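Local coordinates for thiol transferase (Phanerochaete chrysosporium, PDB 4F0B), which is a Ure2p-type glutathione transferase that binds oxidized glutathione and probably catalyses glutathione-dependent thiol transfer, at residues A[10-15]-A[60-65]; A[28-31]-A[37-40]; A[79-82]-A[86-89]; A[154-159]-A[198-203]; A[174-179]-A[211-216]. All coordinates share one frame; numbering follows the deposited sequence.

Contact 1 of 5, residues A[10-15]-A[60-65]; sequences VHYTAP and DWFLKI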
# COMPACT_ATOMS: atom_id res chain seq x y z
N VAL A 10 1.95 -15.08 16.67
CA VAL A 10 1.02 -14.32 17.51
C VAL A 10 0.42 -13.22 16.64
O VAL A 10 1.14 -12.50 15.96
CB VAL A 10 1.74 -13.67 18.71
CG1 VAL A 10 0.74 -12.93 19.60
CG2 VAL A 10 2.52 -14.73 19.52
N HIS A 11 -0.92 -13.13 16.61
CA HIS A 11 -1.62 -12.14 15.80
C HIS A 11 -2.25 -11.09 16.69
O HIS A 11 -3.16 -11.43 17.47
CB HIS A 11 -2.74 -12.85 15.02
CG HIS A 11 -3.45 -11.96 14.04
ND1 HIS A 11 -4.77 -12.15 13.72
CD2 HIS A 11 -3.05 -10.88 13.31
CE1 HIS A 11 -5.15 -11.26 12.81
NE2 HIS A 11 -4.12 -10.46 12.56
N TYR A 12 -1.77 -9.85 16.58
CA TYR A 12 -2.30 -8.72 17.33
C TYR A 12 -3.34 -8.05 16.45
O TYR A 12 -2.99 -7.54 15.36
CB TYR A 12 -1.17 -7.74 17.67
CG TYR A 12 -0.11 -8.35 18.56
CD1 TYR A 12 -0.22 -8.27 19.96
CD2 TYR A 12 0.99 -9.02 18.02
CE1 TYR A 12 0.73 -8.83 20.80
CE2 TYR A 12 1.95 -9.61 18.87
CZ TYR A 12 1.81 -9.49 20.25
OH TYR A 12 2.71 -10.04 21.11
N THR A 13 -4.60 -8.08 16.88
CA THR A 13 -5.65 -7.71 15.96
C THR A 13 -6.88 -7.14 16.65
O THR A 13 -6.92 -6.99 17.88
CB THR A 13 -6.00 -8.94 15.10
OG1 THR A 13 -6.71 -8.48 13.94
CG2 THR A 13 -6.83 -9.96 15.86
N ALA A 14 -7.89 -6.82 15.82
CA ALA A 14 -9.20 -6.35 16.28
C ALA A 14 -10.17 -6.68 15.16
O ALA A 14 -9.75 -6.88 14.02
CB ALA A 14 -9.18 -4.84 16.58
N PRO A 15 -11.46 -6.76 15.47
CA PRO A 15 -12.44 -7.18 14.45
C PRO A 15 -12.79 -6.04 13.51
O PRO A 15 -13.76 -5.33 13.75
CB PRO A 15 -13.65 -7.64 15.27
CG PRO A 15 -13.54 -6.81 16.56
CD PRO A 15 -12.03 -6.71 16.83
N ASP A 60 3.54 1.60 24.55
CA ASP A 60 4.94 1.51 24.16
C ASP A 60 5.41 0.09 23.80
O ASP A 60 6.15 -0.10 22.84
CB ASP A 60 5.81 2.11 25.27
CG ASP A 60 7.22 2.30 24.84
OD1 ASP A 60 7.45 3.21 24.02
OD2 ASP A 60 8.10 1.54 25.30
N TRP A 61 5.01 -0.91 24.59
CA TRP A 61 5.45 -2.27 24.29
C TRP A 61 5.02 -2.69 22.89
O TRP A 61 5.76 -3.40 22.20
CB TRP A 61 4.94 -3.30 25.33
CG TRP A 61 3.46 -3.53 25.28
CD1 TRP A 61 2.49 -2.89 26.02
CD2 TRP A 61 2.76 -4.44 24.42
NE1 TRP A 61 1.24 -3.35 25.67
CE2 TRP A 61 1.38 -4.32 24.69
CE3 TRP A 61 3.18 -5.37 23.45
CZ2 TRP A 61 0.41 -5.08 24.02
CZ3 TRP A 61 2.19 -6.13 22.77
CH2 TRP A 61 0.84 -5.97 23.07
N PHE A 62 3.86 -2.23 22.44
CA PHE A 62 3.38 -2.65 21.14
C PHE A 62 4.08 -1.91 20.02
O PHE A 62 4.21 -2.44 18.91
CB PHE A 62 1.86 -2.49 21.05
CG PHE A 62 1.28 -2.99 19.74
CD1 PHE A 62 1.31 -4.33 19.43
CD2 PHE A 62 0.67 -2.09 18.85
CE1 PHE A 62 0.75 -4.78 18.22
CE2 PHE A 62 0.11 -2.51 17.66
CZ PHE A 62 0.15 -3.87 17.34
N LEU A 63 4.56 -0.69 20.30
CA LEU A 63 5.26 0.08 19.29
C LEU A 63 6.56 -0.63 18.86
O LEU A 63 7.04 -0.42 17.75
CB LEU A 63 5.49 1.53 19.79
CG LEU A 63 4.20 2.35 20.02
CD1 LEU A 63 4.50 3.76 20.53
CD2 LEU A 63 3.39 2.43 18.72
N LYS A 64 7.08 -1.53 19.72
CA LYS A 64 8.23 -2.37 19.35
C LYS A 64 7.92 -3.41 18.29
O LYS A 64 8.82 -3.93 17.61
CB LYS A 64 8.82 -3.09 20.57
CG LYS A 64 9.47 -2.17 21.60
CD LYS A 64 10.07 -2.97 22.75
CE LYS A 64 10.68 -2.04 23.80
NZ LYS A 64 11.36 -2.79 24.91
N ILE A 65 6.63 -3.74 18.14
CA ILE A 65 6.18 -4.71 17.15
C ILE A 65 5.64 -3.96 15.95
O ILE A 65 5.99 -4.28 14.81
CB ILE A 65 5.10 -5.61 17.76
CG1 ILE A 65 5.73 -6.47 18.87
CG2 ILE A 65 4.46 -6.51 16.69
CD1 ILE A 65 4.70 -7.14 19.81
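The Tyr12 side chain reaches from the strand into a group of three apolar side chains, meeting Trp61, Phe62 and Ile65 of the 60-65 segment at different parts of its length. Its root lies against Phe62: Tyr12 CB is 3.6 Å from Phe62 CE1, and the two side chains run past each other in opposite directions. Farther out, Tyr12 CE1 meets the benzo rim of the indole, 3.6 Å from Trp61 CZ3, and comes in near the indole plane. The end of the tyrosine is met by the tip of Ile65, whose CD1 lies 3.7 Å from Tyr12 OH; these two chains cross at about a right angle. The Tyr12 ring is inclined at 55° to each aromatic partner, and the three rings form an aromatic cluster. Its centroid lies 5.6 Å from that of the Phe62 ring. The cluster belongs to the thioredoxin-like N-terminal domain of the glutathione transferase fold, where it packs the short, weakly bonded helix 60-63 against strand 9-13. No hydrogen bond crosses between the segments, and their backbones stay well apart, with Tyr12 CA and Phe62 CA separated by 9.1 Å. Phe62 swings across because its CG lies opposite the backbone N (chi1 -177°). The indole is secured elsewhere: NE1 donates to the carbonyl of His54, whose ring also stacks on it. Phe62 and Ile65 both continue onto Ala73 of strand 73-76.

Contact 2 of 5, residues A[28-31]-A[37-40]; sequences ELKA and DYET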
# COMPACT_ATOMS: atom_id res chain seq x y z
N GLU A 28 -6.87 -20.37 6.36
CA GLU A 28 -6.75 -21.04 5.06
C GLU A 28 -5.52 -21.94 5.03
O GLU A 28 -5.58 -23.08 4.55
CB GLU A 28 -6.68 -20.03 3.91
CG GLU A 28 -7.92 -19.12 3.73
CD GLU A 28 -9.09 -19.80 3.03
OE1 GLU A 28 -9.02 -21.01 2.73
OE2 GLU A 28 -10.09 -19.09 2.81
N LEU A 29 -4.42 -21.44 5.61
CA LEU A 29 -3.19 -22.24 5.68
C LEU A 29 -3.40 -23.46 6.57
O LEU A 29 -3.00 -24.57 6.22
CB LEU A 29 -2.04 -21.38 6.21
CG LEU A 29 -1.60 -20.25 5.28
CD1 LEU A 29 -0.64 -19.32 6.04
CD2 LEU A 29 -0.92 -20.80 4.02
N LYS A 30 -4.02 -23.27 7.73
CA LYS A 30 -4.27 -24.40 8.63
C LYS A 30 -5.10 -25.50 7.93
O LYS A 30 -4.83 -26.69 8.13
CB LYS A 30 -4.97 -23.93 9.92
CG LYS A 30 -4.07 -23.17 10.92
CD LYS A 30 -4.88 -22.41 11.96
CE LYS A 30 -5.80 -23.32 12.77
NZ LYS A 30 -6.47 -22.56 13.89
N ALA A 31 -6.08 -25.11 7.12
CA ALA A 31 -6.93 -26.10 6.46
C ALA A 31 -6.19 -26.90 5.39
O ALA A 31 -6.53 -28.06 5.14
CB ALA A 31 -8.16 -25.44 5.86
N ASP A 37 -0.42 -23.01 13.86
CA ASP A 37 -1.29 -22.53 14.91
C ASP A 37 -0.83 -21.16 15.39
O ASP A 37 0.33 -20.78 15.20
CB ASP A 37 -1.31 -23.51 16.08
CG ASP A 37 -2.04 -24.80 15.75
OD1 ASP A 37 -3.22 -24.71 15.34
OD2 ASP A 37 -1.43 -25.90 15.86
N TYR A 38 -1.74 -20.42 15.99
CA TYR A 38 -1.48 -19.03 16.35
C TYR A 38 -2.26 -18.60 17.60
O TYR A 38 -3.32 -19.16 17.93
CB TYR A 38 -1.77 -18.08 15.14
CG TYR A 38 -3.22 -18.05 14.71
CD1 TYR A 38 -3.73 -19.03 13.85
CD2 TYR A 38 -4.09 -17.08 15.19
CE1 TYR A 38 -5.06 -19.04 13.48
CE2 TYR A 38 -5.43 -17.05 14.79
CZ TYR A 38 -5.90 -18.04 13.94
OH TYR A 38 -7.22 -18.06 13.61
N GLU A 39 -1.69 -17.65 18.32
CA GLU A 39 -2.37 -16.95 19.40
C GLU A 39 -2.96 -15.69 18.82
O GLU A 39 -2.34 -15.04 17.95
CB GLU A 39 -1.36 -16.54 20.51
CG GLU A 39 -1.93 -15.56 21.60
CD GLU A 39 -0.93 -15.14 22.68
OE1 GLU A 39 0.29 -15.43 22.55
OE2 GLU A 39 -1.35 -14.51 23.70
N THR A 40 -4.12 -15.31 19.34
CA THR A 40 -4.71 -14.03 19.04
C THR A 40 -4.69 -13.13 20.27
O THR A 40 -5.09 -13.53 21.35
CB THR A 40 -6.16 -14.21 18.63
OG1 THR A 40 -6.19 -14.99 17.43
CG2 THR A 40 -6.83 -12.84 18.35
O HOH W 1 -4.46 -22.26 15.88
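One water joins Lys30 NZ, Asp37 OD1 and the backbone N of Tyr38: it accepts from Lys30 NZ at 2.8 Å, donates to Asp37 OD1 at 2.8 Å, and accepts a third, longer bond from Tyr38 N at 3.3 Å. It sits where helix 20-33 gives way to strand 38-42 in the beta-alpha-beta unit of the thioredoxin-like N-terminal domain. The lysine and aspartate do not form a salt bridge directly, since Lys30 NZ and Asp37 OD1 are 4.2 Å apart; the water mediates between the two charges, which probably still attract. The ammonium has a second anchor in Glu27, which forms a salt bridge with it and also accepts a hydrogen bond from Tyr38 OH. One carboxylate of the helix thus ties together the lysine and the tyrosine that opens the strand, and fixes both polar ends. Between these polar groups the Lys30 chain crosses the Tyr38 side chain at about a right angle. A bend at chi3 (58°) carries CE and NZ toward the water; just before that bend, Lys30 CD lies near the plane of the phenol at its edge, 3.7 Å from Tyr38 CE1.

Contact 3 of 5, residues A[79-82]-A[86-89]; sequences FPVF and AILL
In the N-terminal, thioredoxin-like domain of this glutathione transferase, strand 79-82 turns sharply into helix 84-95, and this contact folds the first turns of that helix back on the end of the strand. The two backbones come close, Val81 CA and Ile87 CA lying 5.8 Å apart. Val81 and Ile87 carry the apolar packing: the side chains slide past each other in opposite directions, with Val81 CG1 3.8 Å from Ile87 CG1. That valine methyl is directed at the helix by its place opposite the backbone N (chi1 -172°). Ile87 in turn lies along the strand backbone, CG1 at 3.6 Å and CD1 at 3.7 Å from Val81 O. One residue later in the strand and one earlier in the helix, the Ala86 methyl rests against the carbonyl of Phe82, CB to O 3.4 Å; this oxygen is buried and has no hydrogen-bond partner in the model. The Phe82 side chain leaves in the other direction, into the dimer interface, where its ring meets Trp118 of the second subunit edge-to-face and its backbone N donates to Gln117 of that subunit. The side chain of Ile87 is about 6 Å from the bound oxidized glutathione. Behind the contact, Val81 and Ile87 both pack on Ile74 of the adjacent antiparallel strand 73-76, while Leu89 turns to helix 109-139 and Leu88 to helix 178-187.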
# COMPACT_ATOMS: atom_id res chain seq x y z
N PHE A 79 9.95 -12.52 15.30
CA PHE A 79 10.17 -11.55 14.21
C PHE A 79 8.87 -10.80 13.95
O PHE A 79 7.85 -11.42 13.66
CB PHE A 79 10.58 -12.30 12.92
CG PHE A 79 10.78 -11.39 11.74
CD1 PHE A 79 11.91 -10.58 11.66
CD2 PHE A 79 9.84 -11.34 10.72
CE1 PHE A 79 12.10 -9.72 10.59
CE2 PHE A 79 10.02 -10.48 9.63
CZ PHE A 79 11.18 -9.67 9.57
N PRO A 80 8.89 -9.46 14.03
CA PRO A 80 7.64 -8.71 13.88
C PRO A 80 7.33 -8.34 12.43
O PRO A 80 8.22 -8.06 11.63
CB PRO A 80 7.91 -7.42 14.70
CG PRO A 80 9.40 -7.19 14.52
CD PRO A 80 10.02 -8.59 14.44
N VAL A 81 6.04 -8.36 12.09
CA VAL A 81 5.60 -7.88 10.78
C VAL A 81 4.36 -7.03 10.98
O VAL A 81 3.37 -7.47 11.59
CB VAL A 81 5.25 -9.06 9.81
CG1 VAL A 81 5.00 -8.51 8.41
CG2 VAL A 81 6.37 -10.11 9.77
N PHE A 82 4.40 -5.81 10.45
CA PHE A 82 3.21 -4.94 10.47
C PHE A 82 2.82 -4.60 9.03
O PHE A 82 3.59 -4.89 8.08
CB PHE A 82 3.39 -3.69 11.39
CG PHE A 82 4.35 -2.65 10.84
CD1 PHE A 82 5.72 -2.84 10.89
CD2 PHE A 82 3.87 -1.44 10.34
CE1 PHE A 82 6.60 -1.86 10.39
CE2 PHE A 82 4.75 -0.47 9.84
CZ PHE A 82 6.10 -0.68 9.87
N ALA A 86 1.73 -6.74 3.96
CA ALA A 86 3.07 -7.27 4.21
C ALA A 86 2.98 -8.55 5.06
O ALA A 86 3.76 -9.51 4.88
CB ALA A 86 3.96 -6.22 4.92
N ILE A 87 2.03 -8.58 5.99
CA ILE A 87 1.78 -9.78 6.82
C ILE A 87 1.31 -10.95 5.93
O ILE A 87 1.82 -12.08 6.06
CB ILE A 87 0.74 -9.49 7.89
CG1 ILE A 87 1.28 -8.43 8.88
CG2 ILE A 87 0.36 -10.79 8.62
CD1 ILE A 87 0.20 -7.79 9.76
N LEU A 88 0.39 -10.64 5.00
CA LEU A 88 -0.08 -11.70 4.09
C LEU A 88 1.08 -12.26 3.28
O LEU A 88 1.22 -13.48 3.12
CB LEU A 88 -1.18 -11.14 3.17
CG LEU A 88 -2.45 -10.70 3.88
CD1 LEU A 88 -3.43 -10.07 2.88
CD2 LEU A 88 -3.20 -11.87 4.54
N LEU A 89 1.90 -11.37 2.73
CA LEU A 89 3.06 -11.81 1.94
C LEU A 89 4.06 -12.63 2.77
O LEU A 89 4.56 -13.65 2.31
CB LEU A 89 3.76 -10.60 1.31
CG LEU A 89 2.93 -10.00 0.16
CD1 LEU A 89 3.38 -8.58 -0.07
CD2 LEU A 89 3.16 -10.80 -1.09

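Contact 4 of 5, residues A[154-159]-A[198-203]; sequences ESKRLY and DEFPNV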
# COMPACT_ATOMS: atom_id res chain seq x y z
N GLU A 154 -15.16 8.18 -4.40
CA GLU A 154 -13.88 7.55 -4.70
C GLU A 154 -13.94 6.05 -4.44
O GLU A 154 -13.36 5.26 -5.22
CB GLU A 154 -12.76 8.22 -3.88
CG GLU A 154 -11.41 7.57 -4.07
CD GLU A 154 -10.86 7.62 -5.49
OE1 GLU A 154 -11.40 8.35 -6.36
OE2 GLU A 154 -9.90 6.85 -5.71
N SER A 155 -14.61 5.64 -3.36
CA SER A 155 -14.79 4.19 -3.13
C SER A 155 -15.51 3.54 -4.31
O SER A 155 -15.11 2.46 -4.75
CB SER A 155 -15.55 3.94 -1.83
OG SER A 155 -14.76 4.38 -0.72
N LYS A 156 -16.58 4.17 -4.80
CA LYS A 156 -17.27 3.65 -5.96
C LYS A 156 -16.38 3.54 -7.19
O LYS A 156 -16.44 2.54 -7.91
CB LYS A 156 -18.53 4.47 -6.27
CG LYS A 156 -19.64 4.32 -5.24
CD LYS A 156 -20.79 5.31 -5.46
CE LYS A 156 -21.71 5.23 -4.27
NZ LYS A 156 -22.90 6.13 -4.50
N ARG A 157 -15.54 4.54 -7.43
CA ARG A 157 -14.61 4.47 -8.55
C ARG A 157 -13.67 3.27 -8.39
O ARG A 157 -13.43 2.53 -9.36
CB ARG A 157 -13.79 5.78 -8.67
CG ARG A 157 -12.95 5.87 -9.93
CD ARG A 157 -11.95 7.00 -9.83
NE ARG A 157 -10.90 6.70 -8.85
CZ ARG A 157 -9.88 5.88 -9.08
NH1 ARG A 157 -9.71 5.32 -10.28
NH2 ARG A 157 -8.97 5.67 -8.12
N LEU A 158 -13.12 3.10 -7.20
CA LEU A 158 -12.22 1.97 -6.95
C LEU A 158 -12.93 0.63 -7.09
O LEU A 158 -12.35 -0.33 -7.65
CB LEU A 158 -11.64 2.11 -5.56
CG LEU A 158 -10.62 3.25 -5.41
CD1 LEU A 158 -10.45 3.59 -3.93
CD2 LEU A 158 -9.26 2.91 -6.06
N TYR A 159 -14.17 0.54 -6.59
CA TYR A 159 -14.93 -0.70 -6.77
C TYR A 159 -15.32 -0.96 -8.22
O TYR A 159 -15.46 -2.12 -8.58
CB TYR A 159 -16.13 -0.78 -5.80
CG TYR A 159 -15.68 -1.26 -4.44
CD1 TYR A 159 -15.29 -0.40 -3.43
CD2 TYR A 159 -15.58 -2.63 -4.18
CE1 TYR A 159 -14.89 -0.86 -2.19
CE2 TYR A 159 -15.14 -3.09 -2.93
CZ TYR A 159 -14.84 -2.20 -1.95
OH TYR A 159 -14.41 -2.68 -0.70
N ASP A 198 -25.19 -4.16 -5.55
CA ASP A 198 -25.89 -4.49 -6.79
C ASP A 198 -25.36 -3.68 -7.99
O ASP A 198 -25.53 -4.09 -9.14
CB ASP A 198 -27.42 -4.33 -6.66
CG ASP A 198 -28.06 -5.44 -5.86
OD1 ASP A 198 -27.41 -6.49 -5.64
OD2 ASP A 198 -29.23 -5.28 -5.46
N GLU A 199 -24.70 -2.54 -7.73
CA GLU A 199 -24.10 -1.75 -8.80
C GLU A 199 -22.75 -2.32 -9.21
O GLU A 199 -22.17 -1.90 -10.20
CB GLU A 199 -23.96 -0.28 -8.38
CG GLU A 199 -25.29 0.42 -8.17
CD GLU A 199 -25.15 1.84 -7.62
OE1 GLU A 199 -24.01 2.30 -7.40
OE2 GLU A 199 -26.20 2.48 -7.40
N PHE A 200 -22.26 -3.29 -8.44
CA PHE A 200 -20.96 -3.93 -8.68
C PHE A 200 -21.19 -5.45 -8.58
O PHE A 200 -20.74 -6.10 -7.65
CB PHE A 200 -19.93 -3.47 -7.63
CG PHE A 200 -19.81 -1.99 -7.54
CD1 PHE A 200 -18.95 -1.29 -8.37
CD2 PHE A 200 -20.60 -1.28 -6.64
CE1 PHE A 200 -18.87 0.12 -8.29
CE2 PHE A 200 -20.51 0.12 -6.56
CZ PHE A 200 -19.64 0.83 -7.39
N PRO A 201 -21.93 -6.02 -9.54
CA PRO A 201 -22.40 -7.41 -9.38
C PRO A 201 -21.27 -8.44 -9.42
O PRO A 201 -21.40 -9.53 -8.84
CB PRO A 201 -23.37 -7.60 -10.56
CG PRO A 201 -22.86 -6.63 -11.60
CD PRO A 201 -22.41 -5.42 -10.79
N ASN A 202 -20.13 -8.11 -10.03
CA ASN A 202 -18.99 -9.01 -9.96
C ASN A 202 -18.34 -9.00 -8.59
O ASN A 202 -18.04 -10.06 -8.02
CB ASN A 202 -18.01 -8.71 -11.09
CG ASN A 202 -18.67 -8.87 -12.47
OD1 ASN A 202 -18.80 -9.99 -12.97
ND2 ASN A 202 -19.12 -7.77 -13.05
N VAL A 203 -18.20 -7.81 -8.02
CA VAL A 203 -17.71 -7.73 -6.65
C VAL A 203 -18.68 -8.44 -5.71
O VAL A 203 -18.26 -9.17 -4.83
CB VAL A 203 -17.56 -6.26 -6.21
CG1 VAL A 203 -17.17 -6.19 -4.71
CG2 VAL A 203 -16.53 -5.54 -7.07
O HOH W 2 -24.04 4.91 -6.89
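Phe200 lies against the flank of segment 154-159 of helix 145-166, with the CB of Tyr159 over one face of its ring. This is a CH-pi contact: Tyr159 CB is 4.0 Å from the centroid of the Phe200 ring and 19° off its normal. Phe200 CG stands anti to its carbonyl carbon (chi1 -54°), which turns the ring to the helix, and the ring rim runs along the helix backbone, Phe200 CE1 being 3.5 Å from Lys156 O. Phe200 CZ touches the aliphatic root of Lys156, 4.0 Å from its CB. Val203 CG1 touches the phenol ring at its edge, 3.9 Å from Tyr159 CD2. Nearer the surface, the extended Lys156 chain carries its ammonium to a water that accepts from Lys156 NZ at 2.9 Å and donates to Glu199 OE1 at 2.7 Å. The phenol hydroxyl of Tyr159 is hydrogen-bonded to Gln130 of helix 109-139, which fixes the far end of the ring. On the same segment Arg157 grips Glu154 side-on with NE and NH2, one to each carboxylate oxygen, and Arg70 of the second subunit also pairs with Glu154. Phe200 occupies the N-cap position of helix 201-211, whose start is held by Asp163, its two carboxylate oxygens accepting from Val203 N and Asn202 ND2. Such packing of a helix start across the side of helix 145-166 belongs to the all-helical C-terminal domain of glutathione transferases.

Contact 5 of 5, residues A[174-179]-A[211-216]; sequences GTYGIA and EKRPAV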
# COMPACT_ATOMS: atom_id res chain seq x y z
N GLY A 174 -7.32 -15.14 -10.88
CA GLY A 174 -7.65 -16.49 -11.37
C GLY A 174 -8.05 -17.40 -10.24
O GLY A 174 -9.23 -17.73 -10.05
N THR A 175 -7.05 -17.84 -9.47
CA THR A 175 -7.29 -18.63 -8.27
C THR A 175 -7.32 -17.74 -7.04
O THR A 175 -6.62 -16.71 -6.96
CB THR A 175 -6.19 -19.70 -8.08
OG1 THR A 175 -4.91 -19.05 -8.13
CG2 THR A 175 -6.26 -20.73 -9.21
N TYR A 176 -8.14 -18.13 -6.07
CA TYR A 176 -8.27 -17.42 -4.79
C TYR A 176 -6.94 -17.33 -4.06
O TYR A 176 -6.23 -18.32 -3.93
CB TYR A 176 -9.27 -18.18 -3.94
CG TYR A 176 -9.40 -17.75 -2.50
CD1 TYR A 176 -10.10 -16.58 -2.15
CD2 TYR A 176 -8.86 -18.52 -1.48
CE1 TYR A 176 -10.25 -16.21 -0.82
CE2 TYR A 176 -9.02 -18.15 -0.14
CZ TYR A 176 -9.72 -17.02 0.17
OH TYR A 176 -9.89 -16.68 1.48
N GLY A 177 -6.62 -16.13 -3.60
CA GLY A 177 -5.37 -15.98 -2.87
C GLY A 177 -5.31 -14.68 -2.12
O GLY A 177 -6.33 -14.02 -1.87
N ILE A 178 -4.09 -14.34 -1.72
CA ILE A 178 -3.90 -13.21 -0.80
C ILE A 178 -4.38 -11.87 -1.34
O ILE A 178 -4.78 -11.02 -0.53
CB ILE A 178 -2.47 -13.11 -0.26
CG1 ILE A 178 -1.44 -12.97 -1.38
CG2 ILE A 178 -2.17 -14.33 0.63
CD1 ILE A 178 0.00 -12.71 -0.85
N ALA A 179 -4.39 -11.65 -2.66
CA ALA A 179 -4.98 -10.42 -3.17
C ALA A 179 -6.48 -10.34 -2.91
O ALA A 179 -6.99 -9.27 -2.55
CB ALA A 179 -4.70 -10.24 -4.63
N GLU A 211 -17.13 -15.31 1.38
CA GLU A 211 -17.78 -15.34 2.70
C GLU A 211 -18.18 -16.77 3.11
O GLU A 211 -18.13 -17.10 4.30
CB GLU A 211 -19.00 -14.37 2.72
CG GLU A 211 -19.69 -14.17 4.07
CD GLU A 211 -19.04 -13.15 5.00
OE1 GLU A 211 -18.42 -12.17 4.53
OE2 GLU A 211 -19.22 -13.30 6.23
N LYS A 212 -18.58 -17.60 2.13
CA LYS A 212 -19.05 -18.96 2.40
C LYS A 212 -17.92 -19.91 2.84
O LYS A 212 -18.21 -20.99 3.32
CB LYS A 212 -19.75 -19.53 1.15
CG LYS A 212 -21.10 -18.93 0.86
CD LYS A 212 -21.63 -19.54 -0.43
CE LYS A 212 -22.88 -18.82 -0.93
NZ LYS A 212 -23.32 -19.41 -2.22
N ARG A 213 -16.65 -19.52 2.68
CA ARG A 213 -15.56 -20.45 3.01
C ARG A 213 -15.44 -20.64 4.52
O ARG A 213 -15.37 -19.66 5.27
CB ARG A 213 -14.23 -19.93 2.46
CG ARG A 213 -14.20 -19.69 0.95
CD ARG A 213 -12.88 -19.03 0.52
NE ARG A 213 -11.71 -19.91 0.72
CZ ARG A 213 -11.27 -20.79 -0.17
NH1 ARG A 213 -11.91 -20.96 -1.32
NH2 ARG A 213 -10.19 -21.51 0.06
N PRO A 214 -15.43 -21.89 4.99
CA PRO A 214 -15.26 -22.11 6.44
C PRO A 214 -14.00 -21.44 7.01
O PRO A 214 -14.07 -20.94 8.13
CB PRO A 214 -15.19 -23.64 6.54
CG PRO A 214 -16.10 -24.10 5.42
CD PRO A 214 -15.80 -23.13 4.28
N ALA A 215 -12.89 -21.43 6.29
CA ALA A 215 -11.69 -20.81 6.84
C ALA A 215 -11.87 -19.30 7.01
O ALA A 215 -11.31 -18.71 7.95
CB ALA A 215 -10.48 -21.12 5.98
N VAL A 216 -12.62 -18.68 6.09
CA VAL A 216 -12.91 -17.27 6.21
C VAL A 216 -13.72 -16.99 7.48
O VAL A 216 -13.37 -16.09 8.27
CB VAL A 216 -13.63 -16.79 4.94
CG1 VAL A 216 -14.19 -15.38 5.14
CG2 VAL A 216 -12.65 -16.75 3.77
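The backbones of the two segments stay far apart, Tyr176 CA and Arg213 CA separated by 11.1 Å, so long side chains make the contact between two helix starts. The Arg213 guanidinium lies flat over the Tyr176 ring, the planes 29° apart, and the two side chains run past each other in opposite directions. The cation-pi interaction is off-centre: Arg213 CZ is 3.9 Å from the Tyr176 ring centroid, and NE comes closest to a ring atom, 3.3 Å from Tyr176 CE2. The CD methylene covers the same ring, 4.1 Å from its centroid. A bend at chi3 (66°) turns the guanidinium onto the ring. Val216 CG2 completes the contact, 3.6 Å from Tyr176 OH. Tyr176 stands just before the N-cap, Gly177, of helix 178-187, and its packing on Ile181 fits the hydrophobic staple; the Asp180 carboxylate accepts from Gly177 N, the half of a capping box that remains with glycine at the N-cap. Arg213 is likewise at an N-cap, that of helix 214-222. Glu28 of helix 20-33 fastens both stacked groups: its OE2 pairs with Arg213 NE in a salt bridge and with Tyr176 OH in a hydrogen bond, and its carboxylate probably offsets the Arg213 charge.

Contacts 1, 2 and 3 lie in the N-terminal thioredoxin-like domain and reach one four-stranded sheet; contact 2 is nested in the loop closed by contact 1, and contact 3 follows. Contacts 1 and 2, about 17 Å apart between centres, lie on neighbouring parallel strands 9-13 and 38-42. Contacts 4 and 5 join helices of the C-terminal domain, their centres about 19 Å apart, and their segments alternate along the chain. Contacts 2 and 3 meet contact 5 at the junction of the two domains, through Glu28 and through Leu88 and Leu89 on Ile178, while contacts 3 and 4 reach the dimer partner. Contacts 1 and 4 are most distant, about 32 Å between centres.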